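Local coordinates for 2-nitropropane dioxygenase (PDB 3BW2), which binds flavin mononucleotide and probably uses molecular oxygen for the oxidative denitrification of alkyl nitronates such as propionate 3-nitronate, at residues R63-N68 / D121-V126; Q26-V31 / K55-L60; P12-P17 / G35-L40. All blocks are in the same frame, centred on the assembly; numbering follows the deposited sequence.

The three contacts illustrate how a TIM barrel is assembled from sheet pairings inside and helix pairings outside, their centres lying about 11 Å from one another. Contact 3 joins strands 13-15 and 38-41, and contact 1 joins 65-70 to 125-129; the two meet where G66 N lies 2.8 Å from G38 O in a probable hydrogen bond. Contact 2 pairs the helices outside these strands: L57 CD2 packs 3.4 Å from F65 CG, and R58 NH1 makes a 2.9 Å salt bridge to D121 OD2. Contacts 1 and 3 both reach the flavin, through N68 and through A16 and P17, whereas the A28 side chain of contact 2 stays about 13 Å from it.

Contact 1: residues R63-N68 / D121-V126; sequences RPFGVN and DPVPVV. With FMN (flavin mononucleotide), chain B.
P124 and V123 both press on the ring of F65 from one side, near the N-terminal ends of two parallel neighbouring strands of the TIM barrel, 65-70 and 125-129. P124 lays CD over the centre of one ring face, 4.1 Å from the centroid and 11° off the normal, a CH-pi contact. The V123 side chain crosses that of F65 at about a right angle, its CB 3.9 Å from F65 CE1. The ring can reach both because F65 CG sits between the backbone N and the carbonyl carbon (chi1 64°), which swings it back although the CB itself leads away from 121-126. V67 adds its CG2 at the ring edge, in plane, and the same methyl meets V123 CG2 at 4.1 Å. F65 and V67 thus make an outward apolar patch, covered by L57 and M50 of helix 47-60. At the other end of the segment N68 turns to the cofactor: flavin N3 donates to OD1 over 2.9 Å, while ND2 is bonded to S127 OG. A leucine at this position would probably leave flavin N3 without its acceptor and S127 without its amide partner. The strands themselves are joined by a weak bond from V125 N to F65 O and by V67 N to V125 O, 2.9 Å.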
loop_
_atom_site.group_PDB
_atom_site.type_symbol
_atom_site.label_atom_id
_atom_site.label_comp_id
_atom_site.label_asym_id
_atom_site.label_seq_id
_atom_site.Cartn_x
_atom_site.Cartn_y
_atom_site.Cartn_z
ATOM N N ARG A 63 -33.603 1.863 6.692
ATOM C CA ARG A 63 -32.707 2.036 5.555
ATOM C C ARG A 63 -31.866 0.786 5.287
ATOM O O ARG A 63 -31.676 -0.047 6.173
ATOM C CB ARG A 63 -31.823 3.258 5.802
ATOM C CG ARG A 63 -32.657 4.496 6.127
ATOM C CD ARG A 63 -31.825 5.753 6.273
ATOM N NE ARG A 63 -32.669 6.912 6.564
ATOM C CZ ARG A 63 -33.610 7.379 5.747
ATOM N NH1 ARG A 63 -33.833 6.792 4.579
ATOM N NH2 ARG A 63 -34.338 8.431 6.100
ATOM N N PRO A 64 -31.353 0.639 4.052
ATOM C CA PRO A 64 -30.536 -0.521 3.670
ATOM C C PRO A 64 -29.286 -0.715 4.520
ATOM O O PRO A 64 -28.619 0.250 4.902
ATOM C CB PRO A 64 -30.189 -0.238 2.207
ATOM C CG PRO A 64 -31.315 0.643 1.743
ATOM C CD PRO A 64 -31.503 1.563 2.916
ATOM N N PHE A 65 -28.977 -1.975 4.803
ATOM C CA PHE A 65 -27.807 -2.335 5.594
ATOM C C PHE A 65 -27.268 -3.663 5.078
ATOM O O PHE A 65 -27.924 -4.347 4.286
ATOM C CB PHE A 65 -28.185 -2.464 7.071
ATOM C CG PHE A 65 -29.166 -3.572 7.355
ATOM C CD1 PHE A 65 -28.737 -4.893 7.475
ATOM C CD2 PHE A 65 -30.525 -3.297 7.486
ATOM C CE1 PHE A 65 -29.644 -5.924 7.720
ATOM C CE2 PHE A 65 -31.440 -4.320 7.731
ATOM C CZ PHE A 65 -30.999 -5.636 7.848
ATOM N N GLY A 66 -26.073 -4.028 5.528
ATOM C CA GLY A 66 -25.487 -5.275 5.089
ATOM C C GLY A 66 -25.146 -6.211 6.228
ATOM O O GLY A 66 -25.088 -5.810 7.395
ATOM N N VAL A 67 -24.944 -7.475 5.877
ATOM C CA VAL A 67 -24.571 -8.511 6.828
ATOM C C VAL A 67 -23.403 -9.246 6.167
ATOM O O VAL A 67 -23.485 -9.638 5.005
ATOM C CB VAL A 67 -25.737 -9.509 7.091
ATOM C CG1 VAL A 67 -25.278 -10.608 8.045
ATOM C CG2 VAL A 67 -26.935 -8.772 7.682
ATOM N N ASN A 68 -22.314 -9.420 6.906
ATOM C CA ASN A 68 -21.132 -10.082 6.369
ATOM C C ASN A 68 -20.968 -11.479 6.953
ATOM O O ASN A 68 -21.168 -11.684 8.147
ATOM C CB ASN A 68 -19.898 -9.209 6.663
ATOM C CG ASN A 68 -18.586 -9.902 6.340
ATOM O OD1 ASN A 68 -17.991 -10.554 7.198
ATOM N ND2 ASN A 68 -18.130 -9.762 5.101
ATOM N N ASP A 121 -35.340 -14.701 5.232
ATOM C CA ASP A 121 -35.733 -13.341 5.597
ATOM C C ASP A 121 -34.661 -12.394 5.041
ATOM O O ASP A 121 -33.919 -11.766 5.795
ATOM C CB ASP A 121 -35.802 -13.229 7.121
ATOM C CG ASP A 121 -36.583 -12.018 7.584
ATOM O OD1 ASP A 121 -36.914 -11.160 6.740
ATOM O OD2 ASP A 121 -36.859 -11.925 8.799
ATOM N N PRO A 122 -34.592 -12.264 3.705
ATOM C CA PRO A 122 -33.632 -11.428 2.976
ATOM C C PRO A 122 -33.283 -10.053 3.545
ATOM O O PRO A 122 -34.148 -9.322 4.033
ATOM C CB PRO A 122 -34.255 -11.315 1.589
ATOM C CG PRO A 122 -34.992 -12.602 1.443
ATOM C CD PRO A 122 -35.650 -12.738 2.795
ATOM N N VAL A 123 -31.997 -9.719 3.479
ATOM C CA VAL A 123 -31.516 -8.417 3.923
ATOM C C VAL A 123 -31.072 -7.708 2.644
ATOM O O VAL A 123 -30.861 -8.348 1.612
ATOM C CB VAL A 123 -30.334 -8.543 4.910
ATOM C CG1 VAL A 123 -30.779 -9.328 6.144
ATOM C CG2 VAL A 123 -29.145 -9.208 4.236
ATOM N N PRO A 124 -30.924 -6.379 2.689
ATOM C CA PRO A 124 -30.515 -5.630 1.498
ATOM C C PRO A 124 -29.173 -6.009 0.870
ATOM O O PRO A 124 -29.066 -6.131 -0.351
ATOM C CB PRO A 124 -30.530 -4.181 1.984
ATOM C CG PRO A 124 -31.584 -4.195 3.045
ATOM C CD PRO A 124 -31.248 -5.462 3.794
ATOM N N VAL A 125 -28.154 -6.189 1.703
ATOM C CA VAL A 125 -26.817 -6.508 1.215
ATOM C C VAL A 125 -26.130 -7.575 2.058
ATOM O O VAL A 125 -26.246 -7.579 3.284
ATOM C CB VAL A 125 -25.913 -5.246 1.232
ATOM C CG1 VAL A 125 -24.530 -5.574 0.668
ATOM C CG2 VAL A 125 -26.572 -4.116 0.443
ATOM N N VAL A 126 -25.422 -8.483 1.393
ATOM C CA VAL A 126 -24.671 -9.531 2.078
ATOM C C VAL A 126 -23.279 -9.561 1.462
ATOM O O VAL A 126 -23.137 -9.543 0.239
ATOM C CB VAL A 126 -25.318 -10.927 1.904
ATOM C CG1 VAL A 126 -24.384 -12.009 2.451
ATOM C CG2 VAL A 126 -26.642 -10.982 2.647
HETATM N N1 FMN B . -14.086 -7.607 7.201
HETATM C C2 FMN B . -15.063 -8.602 7.026
HETATM O O2 FMN B . -15.437 -8.905 5.896
HETATM N N3 FMN B . -15.620 -9.245 8.119
HETATM C C4 FMN B . -15.263 -8.947 9.425
HETATM O O4 FMN B . -15.798 -9.548 10.374
HETATM C C4A FMN B . -14.287 -7.933 9.626
HETATM N N5 FMN B . -13.900 -7.563 10.912
HETATM C C5A FMN B . -12.966 -6.548 11.135
HETATM C C6 FMN B . -12.622 -6.192 12.465
HETATM C C7 FMN B . -11.674 -5.152 12.760
HETATM C C7M FMN B . -11.999 -4.374 14.058
HETATM C C8 FMN B . -11.132 -4.470 11.609
HETATM C C8M FMN B . -10.714 -3.000 11.632
HETATM C C9 FMN B . -11.449 -4.834 10.261
HETATM C C9A FMN B . -12.376 -5.876 10.018
HETATM N N10 FMN B . -12.744 -6.259 8.700
HETATM C C10 FMN B . -13.704 -7.272 8.493
HETATM C "C1'" FMN B . -11.999 -5.696 7.488
HETATM C "C2'" FMN B . -12.872 -4.564 6.889
HETATM O "O2'" FMN B . -13.856 -5.146 6.046
HETATM C "C3'" FMN B . -12.048 -3.572 5.998
HETATM O "O3'" FMN B . -11.435 -4.361 4.979
HETATM C "C4'" FMN B . -10.947 -2.805 6.749
HETATM O "O4'" FMN B . -11.514 -2.303 7.959
HETATM C "C5'" FMN B . -10.410 -1.624 5.886
HETATM O "O5'" FMN B . -9.368 -0.875 6.572
HETATM P P FMN B . -9.560 0.387 7.595
HETATM O O1P FMN B . -10.741 0.780 6.773
HETATM O O2P FMN B . -8.126 0.641 7.169
HETATM O O3P FMN B . -9.797 -0.681 8.647
#

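Contact 2: residues Q26-V31 / K55-L60; sequences QLAAAV and KRLRGL
L57 reaches A28 and A29 because its CG is anti to the backbone N (chi1 -175°) and chi2 of 55° then spreads the two methyls toward the neighbouring helix. L60 takes the other course: its CB already faces A29 from the backbone, and CG anti to the carbonyl carbon carries CD1 along toward Q26. The pair belongs to the outer layer of the TIM barrel, where helices 25-33 and 47-60 follow the first and second strands and run in the same general direction; the axes of segments 26-31 and 55-60 come within 9.2 Å and cross at -34°. Small residues on one side receive branched ones from the other. The fork of L57 straddles the alanine surface: CD2 rests 3.8 Å from A28 CB, while CD1 lies 3.7 Å from A29 CB and 3.5 Å from A29 N, pressed against the helix backbone itself. A29 CB is touched by both leucines, L60 CB meeting it at 3.6 Å. With alanine at both positions, the leucine tips can come right up to the opposing backbone, and the side-chain contacts between the helices are apolar. Beneath them, A28 continues inward onto Q15 of strand 13-15, while L27 and A30 pack on A333 of helix 333-350. On the more exposed side, L60 CD1 closes the interface 4.0 Å from Q26 N.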
loop_
_atom_site.group_PDB
_atom_site.type_symbol
_atom_site.label_atom_id
_atom_site.label_comp_id
_atom_site.label_asym_id
_atom_site.label_seq_id
_atom_site.Cartn_x
_atom_site.Cartn_y
_atom_site.Cartn_z
ATOM N N GLN A 26 -26.433 -0.687 16.928
ATOM C CA GLN A 26 -26.396 0.759 17.107
ATOM C C GLN A 26 -25.417 1.454 16.169
ATOM O O GLN A 26 -25.652 2.583 15.753
ATOM C CB GLN A 26 -26.057 1.115 18.552
ATOM C CG GLN A 26 -27.233 1.000 19.498
ATOM C CD GLN A 26 -26.948 1.612 20.860
ATOM O OE1 GLN A 26 -27.812 1.618 21.744
ATOM N NE2 GLN A 26 -25.733 2.135 21.036
ATOM N N LEU A 27 -24.317 0.791 15.833
ATOM C CA LEU A 27 -23.352 1.404 14.921
ATOM C C LEU A 27 -23.936 1.441 13.511
ATOM O O LEU A 27 -23.996 2.495 12.879
ATOM C CB LEU A 27 -22.029 0.626 14.913
ATOM C CG LEU A 27 -20.962 1.122 13.921
ATOM C CD1 LEU A 27 -20.708 2.618 14.114
ATOM C CD2 LEU A 27 -19.671 0.340 14.127
ATOM N N ALA A 28 -24.371 0.285 13.025
ATOM C CA ALA A 28 -24.938 0.190 11.686
ATOM C C ALA A 28 -26.093 1.169 11.499
ATOM O O ALA A 28 -26.182 1.851 10.473
ATOM C CB ALA A 28 -25.399 -1.239 11.418
ATOM N N ALA A 29 -26.972 1.249 12.492
ATOM C CA ALA A 29 -28.111 2.156 12.415
ATOM C C ALA A 29 -27.677 3.612 12.250
ATOM O O ALA A 29 -28.203 4.327 11.396
ATOM C CB ALA A 29 -28.983 2.009 13.652
ATOM N N ALA A 30 -26.718 4.056 13.058
ATOM C CA ALA A 30 -26.248 5.440 12.973
ATOM C C ALA A 30 -25.682 5.726 11.589
ATOM O O ALA A 30 -25.900 6.801 11.028
ATOM C CB ALA A 30 -25.194 5.708 14.041
ATOM N N VAL A 31 -24.952 4.763 11.037
ATOM C CA VAL A 31 -24.378 4.924 9.709
ATOM C C VAL A 31 -25.518 5.004 8.682
ATOM O O VAL A 31 -25.581 5.942 7.883
ATOM C CB VAL A 31 -23.427 3.745 9.372
ATOM C CG1 VAL A 31 -22.923 3.862 7.941
ATOM C CG2 VAL A 31 -22.248 3.747 10.335
ATOM N N LYS A 55 -32.770 -8.411 13.405
ATOM C CA LYS A 55 -34.075 -7.950 13.874
ATOM C C LYS A 55 -33.922 -6.642 14.649
ATOM O O LYS A 55 -34.697 -5.703 14.474
ATOM C CB LYS A 55 -34.719 -9.008 14.771
ATOM C CG LYS A 55 -35.139 -10.269 14.037
ATOM C CD LYS A 55 -35.844 -11.225 14.981
ATOM C CE LYS A 55 -36.427 -12.411 14.238
ATOM N NZ LYS A 55 -37.213 -13.301 15.143
ATOM N N ARG A 56 -32.909 -6.597 15.505
ATOM C CA ARG A 56 -32.622 -5.422 16.315
ATOM C C ARG A 56 -32.442 -4.199 15.417
ATOM O O ARG A 56 -33.064 -3.157 15.626
ATOM C CB ARG A 56 -31.341 -5.664 17.113
ATOM C CG ARG A 56 -30.970 -4.572 18.101
ATOM C CD ARG A 56 -31.628 -4.812 19.449
ATOM N NE ARG A 56 -32.616 -3.784 19.765
ATOM C CZ ARG A 56 -32.322 -2.505 19.970
ATOM N NH1 ARG A 56 -33.289 -1.641 20.251
ATOM N NH2 ARG A 56 -31.062 -2.090 19.901
ATOM N N LEU A 57 -31.591 -4.343 14.410
ATOM C CA LEU A 57 -31.296 -3.259 13.481
ATOM C C LEU A 57 -32.512 -2.768 12.695
ATOM O O LEU A 57 -32.659 -1.571 12.464
ATOM C CB LEU A 57 -30.200 -3.702 12.514
ATOM C CG LEU A 57 -29.681 -2.651 11.535
ATOM C CD1 LEU A 57 -29.213 -1.408 12.297
ATOM C CD2 LEU A 57 -28.544 -3.250 10.727
ATOM N N ARG A 58 -33.374 -3.690 12.275
ATOM C CA ARG A 58 -34.567 -3.314 11.528
ATOM C C ARG A 58 -35.468 -2.436 12.388
ATOM O O ARG A 58 -36.247 -1.633 11.872
ATOM C CB ARG A 58 -35.323 -4.561 11.069
ATOM C CG ARG A 58 -34.659 -5.272 9.897
ATOM C CD ARG A 58 -35.256 -6.658 9.684
ATOM N NE ARG A 58 -34.841 -7.253 8.415
ATOM C CZ ARG A 58 -35.001 -8.536 8.108
ATOM N NH1 ARG A 58 -35.565 -9.362 8.983
ATOM N NH2 ARG A 58 -34.603 -8.993 6.926
ATOM N N GLY A 59 -35.352 -2.593 13.701
ATOM C CA GLY A 59 -36.143 -1.793 14.614
ATOM C C GLY A 59 -35.478 -0.449 14.849
ATOM O O GLY A 59 -36.095 0.473 15.383
ATOM N N LEU A 60 -34.215 -0.335 14.445
ATOM C CA LEU A 60 -33.474 0.913 14.611
ATOM C C LEU A 60 -33.489 1.750 13.342
ATOM O O LEU A 60 -33.460 2.977 13.404
ATOM C CB LEU A 60 -32.032 0.621 15.022
ATOM C CG LEU A 60 -31.908 -0.085 16.375
ATOM C CD1 LEU A 60 -30.453 -0.427 16.656
ATOM C CD2 LEU A 60 -32.470 0.816 17.466
#

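Contact 3: residues P12-P17 / G35-L40; sequences PIVQAP and GGLGFL. With FMN (flavin mononucleotide), chain B.
The F39 ring carries P17 over one face and V14 at its edge. P17 CD makes a CH-pi contact 4.2 Å from the ring centroid and 26° off the normal, the two side chains lying side by side and pointing the same way; P17 CB also touches F39 CD2 at 3.8 Å. V14 approaches near the ring plane, its CG1 3.7 Å from F39 CD1. The ring takes up this place with chi1 at -112°, away from any staggered position, and its CB is pressed to 3.1 Å from Q15 O, which together suggest a tightly fitted, somewhat strained side chain. Q15, bent at chi2, runs beside the F39 backbone.

Beside these side chains the backbones join in the manner of parallel strands, with L37 bonded to the residues before and after V14: L37 N donates to I13 O at 3.0 Å, and Q15 N to L37 O, also at 3.0 Å. This short bridge links the first and second strands and closes the TIM barrel. A side chain at G36 would crowd I13 O, and G35, with its positive phi, ends helix 25-33 in a Schellman motif. Beyond the bridge, 12-17 leads into the cofactor pocket, where P17 CG lies 3.7 Å from flavin C2 and A16 CB comes 3.6 Å from C2' of the ribityl chain.

Strand 13-15, helix 25-33 and strand 38-41 form a beta-alpha-beta crossover, with Q15 packed beneath L27, A28 and V31 of the helix. Strand 233-236 flanks V14 and A16 through backbone bonds to A234 and L236, and L40 meets E53, I54 and L57 of helix 47-60.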
loop_
_atom_site.group_PDB
_atom_site.type_symbol
_atom_site.label_atom_id
_atom_site.label_comp_id
_atom_site.label_asym_id
_atom_site.label_seq_id
_atom_site.Cartn_x
_atom_site.Cartn_y
_atom_site.Cartn_z
ATOM N N PRO A 12 -21.502 7.509 -0.813
ATOM C CA PRO A 12 -20.610 6.421 -1.225
ATOM C C PRO A 12 -19.729 5.976 -0.064
ATOM O O PRO A 12 -18.516 5.819 -0.210
ATOM C CB PRO A 12 -19.801 7.060 -2.340
ATOM C CG PRO A 12 -19.625 8.460 -1.830
ATOM C CD PRO A 12 -21.013 8.807 -1.322
ATOM N N ILE A 13 -20.351 5.769 1.089
ATOM C CA ILE A 13 -19.629 5.382 2.290
ATOM C C ILE A 13 -20.190 4.114 2.904
ATOM O O ILE A 13 -21.386 4.022 3.188
ATOM C CB ILE A 13 -19.705 6.496 3.345
ATOM C CG1 ILE A 13 -19.223 7.816 2.737
ATOM C CG2 ILE A 13 -18.877 6.112 4.564
ATOM C CD1 ILE A 13 -19.396 9.017 3.648
ATOM N N VAL A 14 -19.316 3.138 3.119
ATOM C CA VAL A 14 -19.731 1.875 3.705
ATOM C C VAL A 14 -18.991 1.627 5.010
ATOM O O VAL A 14 -17.766 1.740 5.065
ATOM C CB VAL A 14 -19.438 0.693 2.754
ATOM C CG1 VAL A 14 -19.900 -0.617 3.392
ATOM C CG2 VAL A 14 -20.129 0.913 1.417
ATOM N N GLN A 15 -19.737 1.310 6.063
ATOM C CA GLN A 15 -19.121 1.002 7.348
ATOM C C GLN A 15 -18.789 -0.481 7.285
ATOM O O GLN A 15 -19.681 -1.329 7.169
ATOM C CB GLN A 15 -20.086 1.279 8.502
ATOM C CG GLN A 15 -19.679 0.626 9.815
ATOM C CD GLN A 15 -20.627 -0.484 10.220
ATOM O OE1 GLN A 15 -20.209 -1.609 10.523
ATOM N NE2 GLN A 15 -21.916 -0.173 10.234
ATOM N N ALA A 16 -17.501 -0.788 7.340
ATOM C CA ALA A 16 -17.054 -2.168 7.263
ATOM C C ALA A 16 -17.601 -3.041 8.381
ATOM O O ALA A 16 -17.704 -2.608 9.536
ATOM C CB ALA A 16 -15.529 -2.218 7.279
ATOM N N PRO A 17 -17.996 -4.277 8.050
ATOM C CA PRO A 17 -18.504 -5.157 9.101
ATOM C C PRO A 17 -17.277 -5.475 9.950
ATOM O O PRO A 17 -16.201 -5.724 9.404
ATOM C CB PRO A 17 -18.987 -6.378 8.325
ATOM C CG PRO A 17 -18.042 -6.408 7.141
ATOM C CD PRO A 17 -18.017 -4.949 6.740
ATOM N N GLY A 35 -27.020 8.218 6.049
ATOM C CA GLY A 35 -26.902 8.114 4.605
ATOM C C GLY A 35 -25.890 7.114 4.078
ATOM O O GLY A 35 -25.760 6.948 2.866
ATOM N N GLY A 36 -25.169 6.454 4.976
ATOM C CA GLY A 36 -24.190 5.472 4.542
ATOM C C GLY A 36 -24.774 4.075 4.635
ATOM O O GLY A 36 -25.956 3.913 4.940
ATOM N N LEU A 37 -23.955 3.063 4.370
ATOM C CA LEU A 37 -24.411 1.681 4.447
ATOM C C LEU A 37 -23.843 1.026 5.695
ATOM O O LEU A 37 -22.652 0.705 5.749
ATOM C CB LEU A 37 -23.956 0.893 3.211
ATOM C CG LEU A 37 -24.430 -0.568 3.157
ATOM C CD1 LEU A 37 -25.962 -0.609 3.065
ATOM C CD2 LEU A 37 -23.817 -1.270 1.957
ATOM N N GLY A 38 -24.695 0.837 6.701
ATOM C CA GLY A 38 -24.260 0.202 7.930
ATOM C C GLY A 38 -24.108 -1.291 7.699
ATOM O O GLY A 38 -24.758 -1.852 6.816
ATOM N N PHE A 39 -23.257 -1.936 8.489
ATOM C CA PHE A 39 -23.019 -3.367 8.343
ATOM C C PHE A 39 -23.004 -4.119 9.665
ATOM O O PHE A 39 -22.529 -3.608 10.685
ATOM C CB PHE A 39 -21.670 -3.613 7.658
ATOM C CG PHE A 39 -21.779 -4.203 6.283
ATOM C CD1 PHE A 39 -21.679 -3.397 5.157
ATOM C CD2 PHE A 39 -21.978 -5.567 6.113
ATOM C CE1 PHE A 39 -21.773 -3.939 3.877
ATOM C CE2 PHE A 39 -22.074 -6.119 4.838
ATOM C CZ PHE A 39 -21.970 -5.301 3.719
ATOM N N LEU A 40 -23.522 -5.341 9.633
ATOM C CA LEU A 40 -23.517 -6.214 10.797
ATOM C C LEU A 40 -22.483 -7.286 10.469
ATOM O O LEU A 40 -22.290 -7.633 9.300
ATOM C CB LEU A 40 -24.886 -6.873 11.006
ATOM C CG LEU A 40 -26.036 -6.012 11.528
ATOM C CD1 LEU A 40 -27.307 -6.857 11.599
ATOM C CD2 LEU A 40 -25.683 -5.462 12.905
HETATM N N1 FMN B . -14.086 -7.607 7.201
HETATM C C2 FMN B . -15.063 -8.602 7.026
HETATM O O2 FMN B . -15.437 -8.905 5.896
HETATM N N3 FMN B . -15.620 -9.245 8.119
HETATM C C4 FMN B . -15.263 -8.947 9.425
HETATM O O4 FMN B . -15.798 -9.548 10.374
HETATM C C4A FMN B . -14.287 -7.933 9.626
HETATM N N5 FMN B . -13.900 -7.563 10.912
HETATM C C5A FMN B . -12.966 -6.548 11.135
HETATM C C6 FMN B . -12.622 -6.192 12.465
HETATM C C7 FMN B . -11.674 -5.152 12.760
HETATM C C7M FMN B . -11.999 -4.374 14.058
HETATM C C8 FMN B . -11.132 -4.470 11.609
HETATM C C8M FMN B . -10.714 -3.000 11.632
HETATM C C9 FMN B . -11.449 -4.834 10.261
HETATM C C9A FMN B . -12.376 -5.876 10.018
HETATM N N10 FMN B . -12.744 -6.259 8.700
HETATM C C10 FMN B . -13.704 -7.272 8.493
HETATM C "C1'" FMN B . -11.999 -5.696 7.488
HETATM C "C2'" FMN B . -12.872 -4.564 6.889
HETATM O "O2'" FMN B . -13.856 -5.146 6.046
HETATM C "C3'" FMN B . -12.048 -3.572 5.998
HETATM O "O3'" FMN B . -11.435 -4.361 4.979
HETATM C "C4'" FMN B . -10.947 -2.805 6.749
HETATM O "O4'" FMN B . -11.514 -2.303 7.959
HETATM C "C5'" FMN B . -10.410 -1.624 5.886
HETATM O "O5'" FMN B . -9.368 -0.875 6.572
HETATM P P FMN B . -9.560 0.387 7.595
HETATM O O1P FMN B . -10.741 0.780 6.773
HETATM O O2P FMN B . -8.126 0.641 7.169
HETATM O O3P FMN B . -9.797 -0.681 8.647
#